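Local coordinates for putative sugar binding protein (Bacteroides vulgatus ATCC 8482, PDB 3KEZ) that is probably a SusD-type outer membrane lipoprotein that binds calcium and may capture sugars at the cell surface, at residues I255-V260 with P333-S338; E339-A344 with L361-Q366. One frame throughout, in Å; residues are numbered along the deposited sequence.

Contact 1. Residues I255-V260 with P333-S338; sequences ILFEIV and PLIRLS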
ATOM      1  N   ILE A 255      -7.456   9.284   6.984  1.00 10.93           N
ATOM      2  CA  ILE A 255      -6.330   8.325   7.040  1.00 10.09           C
ATOM      3  C   ILE A 255      -6.443   7.401   8.257  1.00 14.14           C
ATOM      4  O   ILE A 255      -6.402   7.848   9.411  1.00 12.79           O
ATOM      5  CB  ILE A 255      -4.949   8.978   7.060  1.00  9.97           C
ATOM      6  CG1 ILE A 255      -4.740   9.884   5.817  1.00 10.67           C
ATOM      7  CG2 ILE A 255      -3.858   7.860   7.171  1.00 12.75           C
ATOM      8  CD1 ILE A 255      -3.635  10.975   5.999  1.00 11.81           C
ATOM      9  N   LEU A 256      -6.546   6.111   7.970  1.00 14.41           N
ATOM     10  CA  LEU A 256      -6.747   5.085   8.965  1.00 12.77           C
ATOM     11  C   LEU A 256      -5.408   4.523   9.445  1.00 13.60           C
ATOM     12  O   LEU A 256      -5.301   3.978  10.551  1.00 11.96           O
ATOM     13  CB  LEU A 256      -7.632   3.983   8.389  1.00 14.46           C
ATOM     14  CG  LEU A 256      -8.994   4.401   7.832  1.00  8.99           C
ATOM     15  CD1 LEU A 256      -9.779   3.149   7.226  1.00  5.31           C
ATOM     16  CD2 LEU A 256      -9.867   5.084   8.910  1.00 13.31           C
ATOM     17  N   PHE A 257      -4.386   4.613   8.608  1.00 12.99           N
ATOM     18  CA  PHE A 257      -3.033   4.317   9.061  1.00 14.49           C
ATOM     19  C   PHE A 257      -2.066   5.230   8.346  1.00 14.35           C
ATOM     20  O   PHE A 257      -1.969   5.221   7.108  1.00 11.69           O
ATOM     21  CB  PHE A 257      -2.677   2.850   8.851  1.00 14.52           C
ATOM     22  CG  PHE A 257      -1.246   2.488   9.246  1.00 13.82           C
ATOM     23  CD1 PHE A 257      -0.676   2.971  10.421  1.00 14.31           C
ATOM     24  CD2 PHE A 257      -0.518   1.594   8.484  1.00 19.50           C
ATOM     25  CE1 PHE A 257       0.593   2.616  10.797  1.00 15.63           C
ATOM     26  CE2 PHE A 257       0.777   1.230   8.849  1.00 28.22           C
ATOM     27  CZ  PHE A 257       1.332   1.746  10.027  1.00 18.43           C
ATOM     28  N   GLU A 258      -1.361   6.013   9.162  1.00 11.65           N
ATOM     29  CA  GLU A 258      -0.460   7.068   8.722  1.00 13.57           C
ATOM     30  C   GLU A 258       0.970   6.709   9.171  1.00 13.33           C
ATOM     31  O   GLU A 258       1.172   6.317  10.322  1.00 13.23           O
ATOM     32  CB  GLU A 258      -0.925   8.404   9.340  1.00 17.13           C
ATOM     33  CG  GLU A 258      -0.156   9.623   8.846  1.00 16.31           C
ATOM     34  CD  GLU A 258      -0.764  10.958   9.258  1.00 21.54           C
ATOM     35  OE1 GLU A 258      -1.347  11.087  10.353  1.00 21.21           O
ATOM     36  OE2 GLU A 258      -0.615  11.892   8.479  1.00 12.83           O
ATOM     37  N   ILE A 259       1.935   6.736   8.240  1.00 11.37           N
ATOM     38  CA  ILE A 259       3.340   6.749   8.605  1.00 13.07           C
ATOM     39  C   ILE A 259       3.670   8.198   8.961  1.00 15.40           C
ATOM     40  O   ILE A 259       3.488   9.114   8.123  1.00 13.42           O
ATOM     41  CB  ILE A 259       4.298   6.249   7.483  1.00 12.01           C
ATOM     42  CG1 ILE A 259       3.949   4.819   7.011  1.00 15.60           C
ATOM     43  CG2 ILE A 259       5.760   6.369   7.919  1.00 15.70           C
ATOM     44  CD1 ILE A 259       4.003   3.722   8.105  1.00 12.39           C
ATOM     45  N   VAL A 260       4.123   8.402  10.204  1.00 13.80           N
ATOM     46  CA  VAL A 260       4.495   9.719  10.725  1.00 13.23           C
ATOM     47  C   VAL A 260       6.006   9.942  10.587  1.00 13.59           C
ATOM     48  O   VAL A 260       6.811   9.210  11.173  1.00 12.12           O
ATOM     49  CB  VAL A 260       4.077   9.888  12.195  1.00 14.59           C
ATOM     50  CG1 VAL A 260       4.530  11.255  12.741  1.00 17.09           C
ATOM     51  CG2 VAL A 260       2.540   9.744  12.324  1.00 15.60           C
ATOM     52  N   PRO A 333       0.108   8.645   3.782  1.00 14.22           N
ATOM     53  CA  PRO A 333      -1.276   8.213   4.020  1.00 14.54           C
ATOM     54  C   PRO A 333      -1.501   6.782   3.528  1.00 15.62           C
ATOM     55  O   PRO A 333      -2.209   6.568   2.546  1.00 17.21           O
ATOM     56  CB  PRO A 333      -2.082   9.233   3.221  1.00 15.88           C
ATOM     57  CG  PRO A 333      -1.228   9.513   2.035  1.00 18.47           C
ATOM     58  CD  PRO A 333       0.218   9.441   2.542  1.00 15.67           C
ATOM     59  N   LEU A 334      -0.940   5.823   4.260  1.00 15.32           N
ATOM     60  CA  LEU A 334      -0.746   4.474   3.756  1.00 14.62           C
ATOM     61  C   LEU A 334      -2.048   3.697   3.536  1.00 12.26           C
ATOM     62  O   LEU A 334      -2.170   2.972   2.570  1.00 12.97           O
ATOM     63  CB  LEU A 334       0.178   3.718   4.715  1.00 15.98           C
ATOM     64  CG  LEU A 334       0.925   2.532   4.141  1.00 23.37           C
ATOM     65  CD1 LEU A 334       1.742   2.976   2.924  1.00 19.12           C
ATOM     66  CD2 LEU A 334       1.788   1.988   5.245  1.00 15.87           C
ATOM     67  N   ILE A 335      -2.991   3.852   4.462  1.00  8.98           N
ATOM     68  CA  ILE A 335      -4.365   3.305   4.376  1.00 10.80           C
ATOM     69  C   ILE A 335      -5.416   4.417   4.655  1.00 11.55           C
ATOM     70  O   ILE A 335      -5.395   5.091   5.700  1.00 11.98           O
ATOM     71  CB  ILE A 335      -4.615   2.134   5.392  1.00 13.87           C
ATOM     72  CG1 ILE A 335      -3.581   1.010   5.199  1.00 13.24           C
ATOM     73  CG2 ILE A 335      -6.091   1.592   5.274  1.00  9.83           C
ATOM     74  CD1 ILE A 335      -3.642  -0.085   6.267  1.00  8.75           C
ATOM     75  N   ARG A 336      -6.329   4.589   3.698  1.00 10.89           N
ATOM     76  CA  ARG A 336      -7.343   5.620   3.714  1.00 12.15           C
ATOM     77  C   ARG A 336      -8.766   5.061   3.635  1.00 11.14           C
ATOM     78  O   ARG A 336      -8.999   4.071   2.921  1.00  9.24           O
ATOM     79  CB  ARG A 336      -7.148   6.548   2.508  1.00  8.22           C
ATOM     80  CG  ARG A 336      -5.869   7.360   2.552  1.00 14.49           C
ATOM     81  CD  ARG A 336      -5.995   8.641   1.737  1.00 14.19           C
ATOM     82  NE  ARG A 336      -5.969   8.409   0.300  1.00  9.61           N
ATOM     83  CZ  ARG A 336      -6.897   8.767  -0.601  1.00 10.53           C
ATOM     84  NH1 ARG A 336      -8.026   9.352  -0.250  1.00  9.59           N
ATOM     85  NH2 ARG A 336      -6.686   8.512  -1.892  1.00  8.75           N
ATOM     86  N   LEU A 337      -9.710   5.734   4.315  1.00 11.62           N
ATOM     87  CA  LEU A 337     -11.131   5.385   4.217  1.00  9.19           C
ATOM     88  C   LEU A 337     -11.644   5.313   2.778  1.00 10.68           C
ATOM     89  O   LEU A 337     -12.483   4.466   2.482  1.00  9.22           O
ATOM     90  CB  LEU A 337     -11.996   6.343   4.988  1.00  9.45           C
ATOM     91  CG  LEU A 337     -13.449   5.956   5.195  1.00  7.99           C
ATOM     92  CD1 LEU A 337     -13.642   4.618   5.997  1.00 11.79           C
ATOM     93  CD2 LEU A 337     -14.143   7.121   5.936  1.00 12.81           C
ATOM     94  N   SER A 338     -11.116   6.162   1.886  1.00  9.90           N
ATOM     95  CA  SER A 338     -11.478   6.128   0.468  1.00  8.47           C
ATOM     96  C   SER A 338     -11.259   4.736  -0.132  1.00  8.72           C
ATOM     97  O   SER A 338     -12.051   4.305  -0.952  1.00  8.87           O
ATOM     98  CB  SER A 338     -10.690   7.181  -0.353  1.00  9.17           C
ATOM     99  OG  SER A 338     -11.074   8.516  -0.097  1.00  9.34           O
TER

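Contact 2. Residues E339-A344 with L361-Q366; sequences EAYLNA and LNSIVQ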
ATOM      1  N   GLU A 339     -10.185   4.039   0.277  1.00 10.94           N
ATOM      2  CA  GLU A 339      -9.938   2.681  -0.206  1.00 12.11           C
ATOM      3  C   GLU A 339     -11.008   1.700   0.316  1.00 11.49           C
ATOM      4  O   GLU A 339     -11.440   0.818  -0.453  1.00 11.75           O
ATOM      5  CB  GLU A 339      -8.524   2.138   0.086  1.00 12.69           C
ATOM      6  CG  GLU A 339      -8.272   0.763  -0.613  1.00 10.51           C
ATOM      7  CD  GLU A 339      -7.127  -0.035  -0.059  1.00  9.87           C
ATOM      8  OE1 GLU A 339      -6.350   0.520   0.740  1.00 10.02           O
ATOM      9  OE2 GLU A 339      -6.960  -1.228  -0.460  1.00 15.71           O
ATOM     10  N   ALA A 340     -11.444   1.817   1.571  1.00 12.27           N
ATOM     11  CA  ALA A 340     -12.536   0.944   2.018  1.00 11.08           C
ATOM     12  C   ALA A 340     -13.740   1.129   1.117  1.00 12.07           C
ATOM     13  O   ALA A 340     -14.338   0.129   0.728  1.00 15.16           O
ATOM     14  CB  ALA A 340     -12.913   1.107   3.491  1.00  6.27           C
ATOM     15  N   TYR A 341     -14.076   2.366   0.743  1.00  9.14           N
ATOM     16  CA  TYR A 341     -15.213   2.594  -0.169  1.00  8.89           C
ATOM     17  C   TYR A 341     -15.009   1.883  -1.519  1.00 10.48           C
ATOM     18  O   TYR A 341     -15.916   1.241  -2.017  1.00  9.07           O
ATOM     19  CB  TYR A 341     -15.473   4.078  -0.402  1.00  7.98           C
ATOM     20  CG  TYR A 341     -16.361   4.697   0.637  1.00  8.39           C
ATOM     21  CD1 TYR A 341     -15.848   5.060   1.886  1.00 12.28           C
ATOM     22  CD2 TYR A 341     -17.690   4.964   0.368  1.00 11.89           C
ATOM     23  CE1 TYR A 341     -16.682   5.597   2.868  1.00 12.33           C
ATOM     24  CE2 TYR A 341     -18.516   5.527   1.311  1.00 14.65           C
ATOM     25  CZ  TYR A 341     -18.011   5.831   2.568  1.00 11.55           C
ATOM     26  OH  TYR A 341     -18.823   6.401   3.517  1.00  8.89           O
ATOM     27  N   LEU A 342     -13.826   2.045  -2.112  1.00 10.04           N
ATOM     28  CA  LEU A 342     -13.502   1.419  -3.399  1.00 11.57           C
ATOM     29  C   LEU A 342     -13.440  -0.103  -3.327  1.00  9.36           C
ATOM     30  O   LEU A 342     -13.839  -0.799  -4.286  1.00  8.64           O
ATOM     31  CB  LEU A 342     -12.196   1.978  -3.964  1.00  9.73           C
ATOM     32  CG  LEU A 342     -12.215   3.475  -4.323  1.00 13.23           C
ATOM     33  CD1 LEU A 342     -10.806   4.072  -4.209  1.00 12.93           C
ATOM     34  CD2 LEU A 342     -12.875   3.657  -5.744  1.00  9.73           C
ATOM     35  N   ASN A 343     -12.934  -0.632  -2.217  1.00  9.35           N
ATOM     36  CA  ASN A 343     -12.982  -2.079  -1.992  1.00  9.01           C
ATOM     37  C   ASN A 343     -14.412  -2.603  -1.899  1.00 10.62           C
ATOM     38  O   ASN A 343     -14.724  -3.597  -2.534  1.00  8.38           O
ATOM     39  CB  ASN A 343     -12.160  -2.439  -0.742  1.00  9.21           C
ATOM     40  CG  ASN A 343     -10.668  -2.193  -0.936  1.00 11.76           C
ATOM     41  OD1 ASN A 343     -10.208  -1.835  -2.051  1.00 10.86           O
ATOM     42  ND2 ASN A 343      -9.889  -2.393   0.146  1.00 10.11           N
ATOM     43  N   ALA A 344     -15.296  -1.917  -1.157  1.00  8.00           N
ATOM     44  CA  ALA A 344     -16.701  -2.303  -1.073  1.00  9.34           C
ATOM     45  C   ALA A 344     -17.380  -2.231  -2.434  1.00  8.97           C
ATOM     46  O   ALA A 344     -18.123  -3.132  -2.795  1.00  9.67           O
ATOM     47  CB  ALA A 344     -17.465  -1.442  -0.050  1.00  4.20           C
ATOM     48  N   LEU A 361     -19.504   3.544  -4.733  1.00 10.11           N
ATOM     49  CA  LEU A 361     -18.732   4.229  -5.727  1.00  9.13           C
ATOM     50  C   LEU A 361     -19.140   5.684  -5.828  1.00 11.91           C
ATOM     51  O   LEU A 361     -18.287   6.538  -6.038  1.00 13.03           O
ATOM     52  CB  LEU A 361     -18.815   3.536  -7.074  1.00 10.23           C
ATOM     53  CG  LEU A 361     -17.647   3.917  -7.945  1.00  7.28           C
ATOM     54  CD1 LEU A 361     -16.363   3.275  -7.395  1.00 15.63           C
ATOM     55  CD2 LEU A 361     -17.913   3.493  -9.364  1.00  9.38           C
ATOM     56  N   ASN A 362     -20.439   5.959  -5.625  1.00 11.13           N
ATOM     57  CA  ASN A 362     -20.956   7.299  -5.782  1.00 11.35           C
ATOM     58  C   ASN A 362     -20.355   8.251  -4.741  1.00  9.17           C
ATOM     59  O   ASN A 362     -20.128   9.411  -5.040  1.00 11.47           O
ATOM     60  CB  ASN A 362     -22.496   7.336  -5.761  1.00  9.60           C
ATOM     61  CG  ASN A 362     -23.077   8.122  -6.919  1.00 19.50           C
ATOM     62  OD1 ASN A 362     -22.366   8.530  -7.843  1.00 12.34           O
ATOM     63  ND2 ASN A 362     -24.385   8.340  -6.876  1.00 19.17           N
ATOM     64  N   SER A 363     -20.050   7.751  -3.557  1.00  9.33           N
ATOM     65  CA  SER A 363     -19.423   8.558  -2.532  1.00 11.04           C
ATOM     66  C   SER A 363     -18.045   9.085  -3.023  1.00 10.88           C
ATOM     67  O   SER A 363     -17.721  10.253  -2.804  1.00 10.17           O
ATOM     68  CB  SER A 363     -19.305   7.754  -1.213  1.00 11.10           C
ATOM     69  OG  SER A 363     -20.578   7.618  -0.577  1.00 13.15           O
ATOM     70  N   ILE A 364     -17.264   8.234  -3.694  1.00  9.87           N
ATOM     71  CA  ILE A 364     -15.984   8.646  -4.259  1.00  8.47           C
ATOM     72  C   ILE A 364     -16.179   9.592  -5.449  1.00 10.79           C
ATOM     73  O   ILE A 364     -15.573  10.676  -5.472  1.00 10.32           O
ATOM     74  CB  ILE A 364     -15.090   7.462  -4.600  1.00 10.93           C
ATOM     75  CG1 ILE A 364     -14.837   6.632  -3.328  1.00 13.38           C
ATOM     76  CG2 ILE A 364     -13.771   7.920  -5.159  1.00  5.75           C
ATOM     77  CD1 ILE A 364     -14.292   7.448  -2.079  1.00  9.21           C
ATOM     78  N   VAL A 365     -16.990   9.176  -6.424  1.00 10.97           N
ATOM     79  CA  VAL A 365     -17.356  10.003  -7.589  1.00 13.17           C
ATOM     80  C   VAL A 365     -17.836  11.403  -7.189  1.00 12.43           C
ATOM     81  O   VAL A 365     -17.308  12.395  -7.666  1.00  9.70           O
ATOM     82  CB  VAL A 365     -18.476   9.361  -8.392  1.00 11.03           C
ATOM     83  CG1 VAL A 365     -19.034  10.355  -9.400  1.00  7.99           C
ATOM     84  CG2 VAL A 365     -17.971   8.067  -9.047  1.00  9.25           C
ATOM     85  N   GLN A 366     -18.815  11.477  -6.287  1.00 13.48           N
ATOM     86  CA  GLN A 366     -19.411  12.759  -5.935  1.00 12.06           C
ATOM     87  C   GLN A 366     -18.507  13.645  -5.053  1.00 12.61           C
ATOM     88  O   GLN A 366     -18.590  14.851  -5.117  1.00  9.53           O
ATOM     89  CB  GLN A 366     -20.813  12.577  -5.330  1.00 13.38           C
ATOM     90  CG  GLN A 366     -21.734  11.996  -6.406  1.00 12.73           C
ATOM     91  CD  GLN A 366     -23.162  11.850  -6.019  1.00 14.81           C
ATOM     92  OE1 GLN A 366     -23.463  11.591  -4.864  1.00 17.45           O
ATOM     93  NE2 GLN A 366     -24.072  11.983  -7.002  1.00 13.66           N
TER

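Contact 1. Residues I255-V260 with P333-S338
Leu256 N and Phe257 N converge on one acceptor, Ile335 O, in a classic beta bulge of the short antiparallel ladder between 255-259 and 332-336. The Leu256 N to Ile335 O bond is the shorter at 2.7 Å; Phe257 N reaches the same oxygen at 3.1 Å, both donors coming from the same face of its carbonyl plane. In return Ile335 N meets a lone pair of Phe257 O in the carbonyl plane at 3.1 Å, nearly straight at 169°. Two bonds thus pair Phe257 with Ile335, and Leu256 N adds a third to the same carbonyl oxygen, while Ile255 opposite Arg336 is a non-hydrogen-bonded pair.

The Phe257 side chain starts with CB against Ile335 CD1, 4.0 Å away; the same methyl lies at the ring edge, near its plane. With CG anti to the backbone N (chi1 177°) the ring runs alongside Leu334, both side chains pointing the same way, and CD2 comes to 4.0 Å from Leu334 CD2. One atom farther, CE2 meets that methyl obliquely at 3.8 Å. Ile259 CG1 and CD1 close on the same methyl, so one leucine methyl touches both the ring and the isoleucine. On the face shared with Arg336, Ile255 CD1 crosses to Pro333 CB at 3.6 Å.

Glu258 OE2 accepts from the amide of Asn331, a calcium ligand, and so links the strand to the metal site, which is completed by Asn261, Gln322, Glu325 and Asp329. Arg336, at the N-cap position, is held by salt bridges to Glu254, Glu391 and Glu395. Beyond it helix 337-350 begins, with Leu256 CG 3.8 Å from Leu337 N. Leu256 and Phe257 rest on Ala197 of helix 195-209, and Leu256 and Leu337 share Ala226 of helix 212-229.

Contact 2. Residues E339-A344 with L361-Q366
Glu339 OE2 is gripped by three groups on the flank of helix 337-350 turned from Leu361 and Ile364: Asn343 ND2, one turn on, and the guanidinium groups of Arg204 and Arg388. With its other flank this helix forms a helical hairpin with helix 354-368, in keeping with the TPR-like helical part of the SusD fold. The Asn343 ND2 to Glu339 OE2 bond is 3.2 Å long and meets the oxygen from above the carboxylate plane, with OE2 close to the amide plane of the asparagine. Two arginines at one buried carboxylate oxygen would probably favour its charged form.

Within the hairpin the segment axes approach to 9.0 Å, their directions 132° apart, and no hydrogen bond crosses; the interface is mainly apolar, with Ser363 at its margin. Tyr341 and Ile364 point toward each other, with Tyr341 CB 3.9 Å from Ile364 CG1 and as near to its CD1. Farther along, Tyr341 CE2 lies obliquely against Ser363 CB at 3.5 Å. The phenol reaches past this serine to hydrogen-bond through OH with Glu227 of helix 212-229, which holds the hydroxyl end of the ring, while CB packs on Ile364. An alanine at Tyr341 would keep a CB beside Ile364 but is likely to open a gap over Ser363 and leave Glu227 without its phenolic partner.

Leu361 leaves its helix heading away from Leu342, but with CG anti to the backbone N (chi1 -159°) its tip comes back. Helix 381-392 closes the adjoining side, where Leu342 and Ile364 both touch Glu391. Leu342 serves both partners: its CG is 4.2 Å from Ile364 CG1, while the Leu342 and Leu361 side chains cross at an angle, Leu342 CD2 meeting Leu361 CD1 at 3.9 Å.

How the contacts relate
From the N terminus the chain passes through helices 195-209 and 212-229 before reaching strand 255-259. It then makes a long excursion of 72 residues, which includes several calcium ligands, and contact 1 closes that loop when 333-338 returns. Helix 337-350 carries the chain straight on into contact 2, whose much shorter connection of 16 residues, mostly the ends of the two helices, is shut by 361-366. The two closures follow in series, neither nested nor crossed. Their centres lie 15 Å apart, yet they touch, Ser338 OG packing 3.9 Å from Ile364 CD1. Together they join the small sheet beside the calcium site to the helical hairpin, with helix 337-350 common to both.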